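Local coordinates for copper induced nitroreductase D (Lactococcus lactis, PDB 2WQF), which binds flavin mononucleotide and is a copper-induced nitroreductase involved in defence against oxidative stress, probably working as a flavin-dependent oxidoreductase, at residues R11-L16 and A184-K189; A55-W60 and G91-F96; L100-Q105 and E169-R174. All coordinates share one frame; numbering follows the deposited sequence.

Contact 1: R11-L16 and A184-K189; sequences RTIYAL and APAGEK. With FMN (flavin mononucleotide), chain B.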
# COMPACT_ATOMS: atom_id res chain seq x y z
N ARG A 11 4.14 -11.74 -8.24
CA ARG A 11 3.91 -11.28 -9.59
C ARG A 11 2.43 -11.40 -9.96
O ARG A 11 1.67 -12.14 -9.34
CB ARG A 11 4.73 -12.08 -10.60
CG ARG A 11 6.25 -11.94 -10.43
CD ARG A 11 6.76 -10.54 -10.71
NE ARG A 11 6.38 -10.07 -12.04
CZ ARG A 11 6.97 -10.45 -13.17
NH1 ARG A 11 8.04 -11.24 -13.14
NH2 ARG A 11 6.53 -9.99 -14.31
N THR A 12 2.06 -10.67 -11.00
CA THR A 12 0.76 -10.83 -11.64
C THR A 12 0.74 -12.13 -12.44
O THR A 12 1.52 -12.33 -13.37
CB THR A 12 0.44 -9.63 -12.54
OG1 THR A 12 0.20 -8.48 -11.73
CG2 THR A 12 -0.78 -9.89 -13.40
N ILE A 13 -0.14 -13.03 -12.03
CA ILE A 13 -0.36 -14.29 -12.71
C ILE A 13 -1.79 -14.35 -13.18
O ILE A 13 -2.71 -14.37 -12.38
CB ILE A 13 -0.11 -15.49 -11.74
CG1 ILE A 13 1.29 -15.42 -11.11
CG2 ILE A 13 -0.38 -16.83 -12.43
CD1 ILE A 13 2.44 -15.55 -12.08
N TYR A 14 -1.96 -14.40 -14.49
CA TYR A 14 -3.29 -14.45 -15.08
C TYR A 14 -3.79 -15.88 -15.27
O TYR A 14 -5.01 -16.11 -15.24
CB TYR A 14 -3.32 -13.71 -16.43
CG TYR A 14 -3.20 -12.21 -16.25
CD1 TYR A 14 -4.15 -11.50 -15.50
CD2 TYR A 14 -2.13 -11.50 -16.78
CE1 TYR A 14 -4.06 -10.14 -15.33
CE2 TYR A 14 -2.02 -10.12 -16.62
CZ TYR A 14 -2.98 -9.45 -15.89
OH TYR A 14 -2.88 -8.07 -15.74
N ALA A 15 -2.87 -16.84 -15.45
CA ALA A 15 -3.23 -18.23 -15.69
C ALA A 15 -3.29 -18.94 -14.36
O ALA A 15 -2.26 -19.39 -13.83
CB ALA A 15 -2.22 -18.90 -16.63
N LEU A 16 -4.51 -19.05 -13.84
CA LEU A 16 -4.74 -19.55 -12.49
C LEU A 16 -5.67 -20.75 -12.50
O LEU A 16 -6.61 -20.82 -13.31
CB LEU A 16 -5.32 -18.43 -11.59
CG LEU A 16 -4.39 -17.25 -11.30
CD1 LEU A 16 -5.18 -16.17 -10.57
CD2 LEU A 16 -3.15 -17.66 -10.49
N ALA A 184 0.72 -20.83 -15.51
CA ALA A 184 1.72 -20.34 -16.46
C ALA A 184 2.49 -19.22 -15.77
O ALA A 184 1.95 -18.52 -14.94
CB ALA A 184 1.08 -19.82 -17.75
N PRO A 185 3.76 -19.04 -16.14
CA PRO A 185 4.63 -18.06 -15.51
C PRO A 185 4.20 -16.63 -15.80
O PRO A 185 3.53 -16.35 -16.79
CB PRO A 185 6.00 -18.34 -16.14
CG PRO A 185 5.89 -19.62 -16.84
CD PRO A 185 4.45 -19.82 -17.18
N ALA A 186 4.60 -15.72 -14.92
CA ALA A 186 4.44 -14.29 -15.16
C ALA A 186 5.13 -13.87 -16.44
O ALA A 186 6.12 -14.48 -16.89
CB ALA A 186 5.03 -13.49 -14.00
N GLY A 187 4.63 -12.80 -17.03
CA GLY A 187 5.29 -12.21 -18.18
C GLY A 187 6.54 -11.42 -17.85
O GLY A 187 7.01 -11.35 -16.72
N GLU A 188 7.09 -10.78 -18.87
CA GLU A 188 8.26 -9.95 -18.69
C GLU A 188 7.86 -8.63 -18.07
O GLU A 188 6.72 -8.17 -18.24
CB GLU A 188 8.91 -9.73 -20.05
CG GLU A 188 9.48 -10.99 -20.64
CD GLU A 188 9.84 -10.81 -22.10
OE1 GLU A 188 9.86 -9.65 -22.58
OE2 GLU A 188 10.12 -11.83 -22.75
N LYS A 189 8.78 -8.01 -17.35
CA LYS A 189 8.54 -6.73 -16.70
C LYS A 189 9.81 -5.91 -16.72
O LYS A 189 10.89 -6.42 -16.44
CB LYS A 189 8.06 -6.95 -15.26
CG LYS A 189 7.74 -5.67 -14.52
CD LYS A 189 7.08 -5.89 -13.15
CE LYS A 189 7.98 -6.60 -12.20
NZ LYS A 189 7.45 -6.44 -10.81
N1 FMN B . -3.68 -5.54 -13.17
C2 FMN B . -4.89 -5.93 -13.91
O2 FMN B . -4.87 -6.89 -14.65
N3 FMN B . -6.06 -5.11 -13.79
C4 FMN B . -6.11 -3.99 -12.98
O4 FMN B . -7.15 -3.40 -12.85
C4A FMN B . -4.89 -3.58 -12.27
N5 FMN B . -4.83 -2.53 -11.53
C5A FMN B . -3.69 -2.40 -10.55
C6 FMN B . -3.81 -1.40 -9.45
C7 FMN B . -2.87 -1.28 -8.51
C7M FMN B . -3.02 -0.22 -7.44
C8 FMN B . -1.68 -2.22 -8.56
C8M FMN B . -0.64 -2.16 -7.46
C9 FMN B . -1.55 -3.11 -9.55
C9A FMN B . -2.61 -3.23 -10.61
N10 FMN B . -2.52 -4.14 -11.70
C10 FMN B . -3.68 -4.45 -12.42
C1' FMN B . -1.36 -5.00 -11.87
C2' FMN B . -0.15 -4.20 -12.35
O2' FMN B . -0.33 -3.89 -13.71
C3' FMN B . 1.10 -5.03 -12.09
O3' FMN B . 1.21 -5.10 -10.68
C4' FMN B . 2.35 -4.34 -12.67
O4' FMN B . 2.31 -4.37 -14.09
C5' FMN B . 3.64 -5.00 -12.19
O5' FMN B . 3.62 -6.37 -12.55
P FMN B . 3.73 -7.52 -11.40
O1P FMN B . 4.91 -7.27 -10.56
O2P FMN B . 2.40 -7.47 -10.55
O3P FMN B . 3.83 -8.89 -12.20
O HOH W 1 10.12 -11.33 -15.43
O HOH W 2 2.73 -10.96 -15.42
O HOH W 3 0.16 -16.50 -15.95

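Contact 2: A55-W60 and G91-F96; sequences AQDKLW and GFKAAF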
# COMPACT_ATOMS: atom_id res chain seq x y z
N ALA A 55 -19.19 -19.75 -4.60
CA ALA A 55 -19.25 -18.30 -4.51
C ALA A 55 -18.34 -17.66 -5.56
O ALA A 55 -18.66 -16.62 -6.14
CB ALA A 55 -18.89 -17.83 -3.09
N GLN A 56 -17.19 -18.29 -5.80
CA GLN A 56 -16.26 -17.84 -6.82
C GLN A 56 -16.92 -17.94 -8.21
O GLN A 56 -16.87 -17.01 -9.02
CB GLN A 56 -15.00 -18.69 -6.73
CG GLN A 56 -14.10 -18.73 -7.97
CD GLN A 56 -13.41 -17.42 -8.26
OE1 GLN A 56 -13.54 -16.44 -7.52
NE2 GLN A 56 -12.66 -17.39 -9.37
N ASP A 57 -17.56 -19.07 -8.49
CA ASP A 57 -18.29 -19.22 -9.75
C ASP A 57 -19.40 -18.17 -9.89
O ASP A 57 -19.59 -17.60 -10.95
CB ASP A 57 -18.93 -20.60 -9.82
CG ASP A 57 -17.94 -21.72 -9.98
OD1 ASP A 57 -16.79 -21.44 -10.36
OD2 ASP A 57 -18.34 -22.89 -9.75
N LYS A 58 -20.14 -17.93 -8.80
CA LYS A 58 -21.27 -17.00 -8.82
C LYS A 58 -20.83 -15.57 -9.09
O LYS A 58 -21.47 -14.84 -9.84
CB LYS A 58 -22.04 -17.07 -7.50
CG LYS A 58 -23.23 -16.14 -7.40
CD LYS A 58 -24.21 -16.62 -6.34
CE LYS A 58 -25.63 -16.10 -6.57
NZ LYS A 58 -26.64 -16.73 -5.66
N LEU A 59 -19.74 -15.15 -8.46
CA LEU A 59 -19.24 -13.79 -8.65
C LEU A 59 -19.02 -13.53 -10.13
O LEU A 59 -19.50 -12.53 -10.68
CB LEU A 59 -17.93 -13.56 -7.91
CG LEU A 59 -17.26 -12.21 -8.22
CD1 LEU A 59 -18.12 -11.06 -7.75
CD2 LEU A 59 -15.90 -12.15 -7.58
N TRP A 60 -18.30 -14.41 -10.79
CA TRP A 60 -17.91 -14.15 -12.18
C TRP A 60 -19.04 -14.40 -13.18
O TRP A 60 -19.24 -13.61 -14.12
CB TRP A 60 -16.60 -14.91 -12.51
CG TRP A 60 -15.50 -14.33 -11.68
CD1 TRP A 60 -15.01 -14.83 -10.50
CD2 TRP A 60 -14.79 -13.10 -11.91
NE1 TRP A 60 -14.05 -13.99 -10.01
CE2 TRP A 60 -13.90 -12.92 -10.84
CE3 TRP A 60 -14.85 -12.12 -12.91
CZ2 TRP A 60 -13.06 -11.81 -10.74
CZ3 TRP A 60 -14.01 -11.04 -12.82
CH2 TRP A 60 -13.11 -10.90 -11.74
N GLY A 91 -11.04 -16.78 -17.47
CA GLY A 91 -9.77 -16.96 -16.81
C GLY A 91 -9.83 -16.53 -15.35
O GLY A 91 -9.16 -17.10 -14.48
N PHE A 92 -10.65 -15.52 -15.04
CA PHE A 92 -10.80 -15.11 -13.65
C PHE A 92 -11.63 -16.15 -12.91
O PHE A 92 -11.28 -16.55 -11.81
CB PHE A 92 -11.44 -13.72 -13.55
CG PHE A 92 -10.62 -12.65 -14.16
CD1 PHE A 92 -9.26 -12.58 -13.93
CD2 PHE A 92 -11.21 -11.67 -14.94
CE1 PHE A 92 -8.50 -11.57 -14.48
CE2 PHE A 92 -10.46 -10.66 -15.50
CZ PHE A 92 -9.10 -10.62 -15.28
N LYS A 93 -12.72 -16.62 -13.53
CA LYS A 93 -13.56 -17.66 -12.93
C LYS A 93 -12.79 -18.95 -12.64
O LYS A 93 -13.00 -19.57 -11.59
CB LYS A 93 -14.76 -17.99 -13.84
CG LYS A 93 -15.70 -19.01 -13.22
CD LYS A 93 -16.90 -19.34 -14.10
CE LYS A 93 -17.25 -20.80 -13.98
NZ LYS A 93 -18.32 -21.22 -14.91
N ALA A 94 -11.91 -19.34 -13.56
CA ALA A 94 -11.14 -20.57 -13.44
C ALA A 94 -10.23 -20.62 -12.21
O ALA A 94 -9.78 -21.70 -11.81
CB ALA A 94 -10.33 -20.79 -14.71
N ALA A 95 -9.95 -19.46 -11.61
CA ALA A 95 -9.12 -19.37 -10.41
C ALA A 95 -9.82 -20.04 -9.22
O ALA A 95 -11.01 -20.33 -9.26
CB ALA A 95 -8.82 -17.91 -10.10
N PHE A 96 -9.07 -20.26 -8.15
CA PHE A 96 -9.62 -20.87 -6.93
C PHE A 96 -10.57 -19.93 -6.19
O PHE A 96 -11.56 -20.36 -5.61
CB PHE A 96 -8.49 -21.28 -5.99
CG PHE A 96 -8.95 -22.03 -4.78
CD1 PHE A 96 -9.26 -23.37 -4.85
CD2 PHE A 96 -9.00 -21.40 -3.55
CE1 PHE A 96 -9.67 -24.08 -3.74
CE2 PHE A 96 -9.41 -22.10 -2.44
CZ PHE A 96 -9.74 -23.44 -2.54

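Contact 3: L100-Q105 and E169-R174; sequences LFFEDQ and ESWKLR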
# COMPACT_ATOMS: atom_id res chain seq x y z
N LEU A 100 -12.19 -9.82 -2.26
CA LEU A 100 -12.69 -8.46 -2.49
C LEU A 100 -12.33 -7.59 -1.31
O LEU A 100 -12.64 -7.89 -0.16
CB LEU A 100 -14.19 -8.45 -2.73
CG LEU A 100 -14.63 -9.21 -4.01
CD1 LEU A 100 -14.82 -10.68 -3.75
CD2 LEU A 100 -15.91 -8.61 -4.57
N PHE A 101 -11.56 -6.54 -1.61
CA PHE A 101 -11.08 -5.58 -0.64
C PHE A 101 -11.96 -4.36 -0.61
O PHE A 101 -12.19 -3.76 -1.64
CB PHE A 101 -9.65 -5.16 -1.00
CG PHE A 101 -8.62 -6.24 -0.75
CD1 PHE A 101 -7.99 -6.36 0.49
CD2 PHE A 101 -8.30 -7.14 -1.75
CE1 PHE A 101 -7.04 -7.34 0.69
CE2 PHE A 101 -7.35 -8.10 -1.57
CZ PHE A 101 -6.72 -8.21 -0.34
N PHE A 102 -12.41 -3.99 0.59
CA PHE A 102 -13.25 -2.83 0.81
C PHE A 102 -12.60 -1.93 1.86
O PHE A 102 -11.76 -2.38 2.65
CB PHE A 102 -14.65 -3.20 1.33
CG PHE A 102 -15.39 -4.24 0.53
CD1 PHE A 102 -16.51 -3.90 -0.21
CD2 PHE A 102 -15.02 -5.57 0.59
CE1 PHE A 102 -17.23 -4.88 -0.94
CE2 PHE A 102 -15.71 -6.54 -0.13
CZ PHE A 102 -16.83 -6.20 -0.87
N GLU A 103 -13.00 -0.66 1.89
CA GLU A 103 -12.62 0.26 2.96
C GLU A 103 -13.91 0.70 3.65
O GLU A 103 -14.87 1.12 2.98
CB GLU A 103 -11.88 1.47 2.40
CG GLU A 103 -10.45 1.14 1.97
CD GLU A 103 -9.57 0.79 3.18
OE1 GLU A 103 -9.57 1.59 4.15
OE2 GLU A 103 -8.88 -0.28 3.17
N ASP A 104 -13.93 0.61 4.97
CA ASP A 104 -15.12 0.95 5.74
C ASP A 104 -15.28 2.48 5.90
O ASP A 104 -14.59 3.14 6.67
CB ASP A 104 -15.06 0.25 7.09
CG ASP A 104 -16.36 0.35 7.86
OD1 ASP A 104 -17.17 1.25 7.58
OD2 ASP A 104 -16.57 -0.47 8.75
N GLN A 105 -16.23 3.01 5.13
CA GLN A 105 -16.47 4.45 5.11
C GLN A 105 -17.07 4.98 6.42
O GLN A 105 -16.95 6.17 6.71
CB GLN A 105 -17.40 4.80 3.94
CG GLN A 105 -16.82 4.39 2.59
CD GLN A 105 -15.43 4.94 2.37
OE1 GLN A 105 -15.24 6.16 2.26
NE2 GLN A 105 -14.45 4.06 2.30
N GLU A 169 -23.58 -1.31 3.96
CA GLU A 169 -23.54 -0.25 2.96
C GLU A 169 -22.23 0.53 3.05
O GLU A 169 -21.78 1.11 2.06
CB GLU A 169 -24.74 0.70 3.15
CG GLU A 169 -26.12 0.05 3.00
CD GLU A 169 -26.57 -0.10 1.55
OE1 GLU A 169 -25.91 0.47 0.65
OE2 GLU A 169 -27.59 -0.78 1.30
N SER A 170 -21.61 0.54 4.23
CA SER A 170 -20.42 1.33 4.48
C SER A 170 -19.15 0.73 3.86
O SER A 170 -18.12 1.39 3.80
CB SER A 170 -20.21 1.52 5.99
OG SER A 170 -19.77 0.34 6.62
N TRP A 171 -19.21 -0.54 3.44
CA TRP A 171 -18.08 -1.17 2.77
C TRP A 171 -17.94 -0.71 1.32
O TRP A 171 -18.78 -1.01 0.47
CB TRP A 171 -18.19 -2.69 2.80
CG TRP A 171 -18.00 -3.33 4.16
CD1 TRP A 171 -18.18 -2.76 5.39
CD2 TRP A 171 -17.63 -4.70 4.40
NE1 TRP A 171 -17.94 -3.69 6.38
CE2 TRP A 171 -17.59 -4.88 5.80
CE3 TRP A 171 -17.29 -5.77 3.57
CZ2 TRP A 171 -17.25 -6.09 6.37
CZ3 TRP A 171 -16.96 -6.98 4.15
CH2 TRP A 171 -16.94 -7.13 5.54
N LYS A 172 -16.88 0.04 1.03
CA LYS A 172 -16.64 0.59 -0.30
C LYS A 172 -15.62 -0.27 -1.02
O LYS A 172 -14.47 -0.34 -0.61
CB LYS A 172 -16.16 2.02 -0.21
CG LYS A 172 -15.90 2.68 -1.55
CD LYS A 172 -15.31 4.06 -1.37
CE LYS A 172 -15.08 4.77 -2.70
NZ LYS A 172 -14.43 6.11 -2.52
N LEU A 173 -16.06 -0.94 -2.08
CA LEU A 173 -15.21 -1.88 -2.80
C LEU A 173 -14.06 -1.16 -3.48
O LEU A 173 -14.29 -0.17 -4.17
CB LEU A 173 -16.06 -2.64 -3.84
CG LEU A 173 -15.32 -3.74 -4.62
CD1 LEU A 173 -14.69 -4.79 -3.73
CD2 LEU A 173 -16.34 -4.41 -5.57
N ARG A 174 -12.84 -1.66 -3.31
CA ARG A 174 -11.65 -1.05 -3.92
C ARG A 174 -10.88 -1.92 -4.93
O ARG A 174 -10.19 -1.39 -5.79
CB ARG A 174 -10.65 -0.64 -2.84
CG ARG A 174 -11.21 0.17 -1.71
CD ARG A 174 -12.03 1.35 -2.15
NE ARG A 174 -11.32 2.34 -2.95
CZ ARG A 174 -11.75 2.85 -4.11
NH1 ARG A 174 -12.83 2.36 -4.73
NH2 ARG A 174 -11.10 3.83 -4.70
O HOH W 4 -17.62 -3.64 9.31

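Contact 1: R11-L16 and A184-K189
Phosphate oxygen O3P of the flavin mononucleotide accepts two hydrogen bonds from neighbouring residues: Arg11 NE gives one of 2.8 Å, and the backbone N of Thr12 gives a nearly straight one (173°). Arg11 also ties the phosphate to the loop 184-189, because its NH2 donates to Gly187 O at 2.8 Å, reaching that carbonyl from above its plane. The arginine chain folds back at chi2 and chi3 (-66° and -56°), which lays the guanidinium between Ala186 CB, centred over one face at 3.7 Å, and Lys189 CE, nearer the rim of the other. Replacing Arg11 by an alanine is likely to leave O3P with one donor fewer, Gly187 O without this mate and a gap facing Ala186. Lys189 NZ donates to O1P at 2.7 Å, and Thr12 OG1 to O2P. The phosphate probably offsets the like charges of Arg11 and Lys189. The small Ala184 and Ala186 let the loops come close: Ile13 CD1 rests on Ala186 CB, and Ala15 CB meets Ala184 CB at 3.6 Å. Tyr14 OH reaches flavin O2 at 2.6 Å. Arg11, Thr12, Tyr14 and Lys189, with Arg10, Gln151 and His152, belong to the FMN site of the nitroreductase fold.

Contact 2: A55-W60 and G91-F96
With CG anti to its own backbone N (chi1 160°) and a bend at chi2 (68°), Gln56 sends its amide across to the backbone of Phe92-Ala95, while Trp60 and Phe92, each with CG beside the backbone N, bring indole and phenyl ring together. Gln56 NE2 donates to Lys93 O at 3.1 Å; the acceptor lies in the amide plane, but the donor stands above the carbonyl plane. A long amide suits this buried place, where several backbone carbonyls gather: Arg18 also donates to Lys93 O, and Thr98 holds Gln56 OE1 and Trp60 NE1. Phe92 CB sits squarely over the six-membered ring of Trp60, 3.5 Å from its centroid, in a CH-pi contact. The two rings meet obliquely, planes at 37°, with Phe92 CD2 3.6 Å from Trp60 CZ3. Leu59 CD2 lies against the opposite indole face, toward the rim. Lys93 keeps its chain at the margin, CB against Trp60 CB and CE 3.7 Å from Asp57 OD1; its NZ pairs with Asp61, and Asp57 with Arg18. The result is helix-to-helix packing within the nitroreductase fold, joining helices 53-73 and 88-93 beside the sheet, with Phe92 reaching on to Gln151 and Tyr14 of the FMN site.

Contact 3: L100-Q105 and E169-R174
Phe102 and Leu173 face each other as a non-hydrogen-bonded pair of antiparallel strands, and the phenyl ring is held from both sides. Leu173 CD1 lies over one face, 3.9 Å from the ring centroid, in a CH-pi contact; Trp171 CE3 lies over the other, towards the rim. The indole and phenyl planes meet obliquely at 54°, and Trp171 CB touches Phe102 CD1 at 3.7 Å. Leucine suits its place because, with CG anti to the backbone N (chi1 -176°), its CD1 branch reaches Leu100 CB as well as the ring. The strand backbones fix this register. Glu103 N donates to Lys172 O at 2.9 Å, Lys172 N donates to Glu103 O, and Arg174 N gives a straighter bond of 2.8 Å to Phe101 O. Glu103 O also accepts from Gln105 NE2, which arrives from the face opposite Lys172 N and folds the glutamine chain against the methylenes of Lys172.

At the end of the pairing, Gln105 N donates to Ser170 O, while Ser170 OG, a short donor, meets Asp104 OD1 at 2.9 Å from above the carboxylate plane. Aspartate suits the N-cap of helix 105-114 because its short carboxylate can reach a backbone N, here that of Ala106.

Farther out, strand 46-52 flanks strand 97-104, Val161 packs on Phe102, and Ile199 of the second subunit packs on Trp171. Glu103, on the other face, turns its carboxylate to Thr45 and Ser126; Arg174 pairs with Glu127. The Phe102-Trp171-Leu173 face is thus apolar along most of its length but ends in the Asp104 carboxylate. With hydrogen bonds from Ser170 OG and Ala106 N and a salt bridge to Arg47, that buried group is probably stabilised as the anion.

Contact 1 lies at the surface, contact 2 is buried and contact 3 is partly buried within the sheet. Contact 1 joins two loops through a bound anion, so its chemistry is mainly cationic and water-assisted; contact 2 joins helix 53-73 to helix 88-93 and the residues after it by aromatic packing and one side-chain amide hydrogen bond; contact 3 relies on strand hydrogen bonds and an apolar face. Helix 88-93 leads into strand 97-104 of contact 3, and the 184-189 loop of contact 1 follows its strand 171-182. Leu16 packs on Ala95 between contacts 1 and 2, and Leu59 meets Leu100 between contacts 2 and 3, whereas contacts 1 and 3 do not touch.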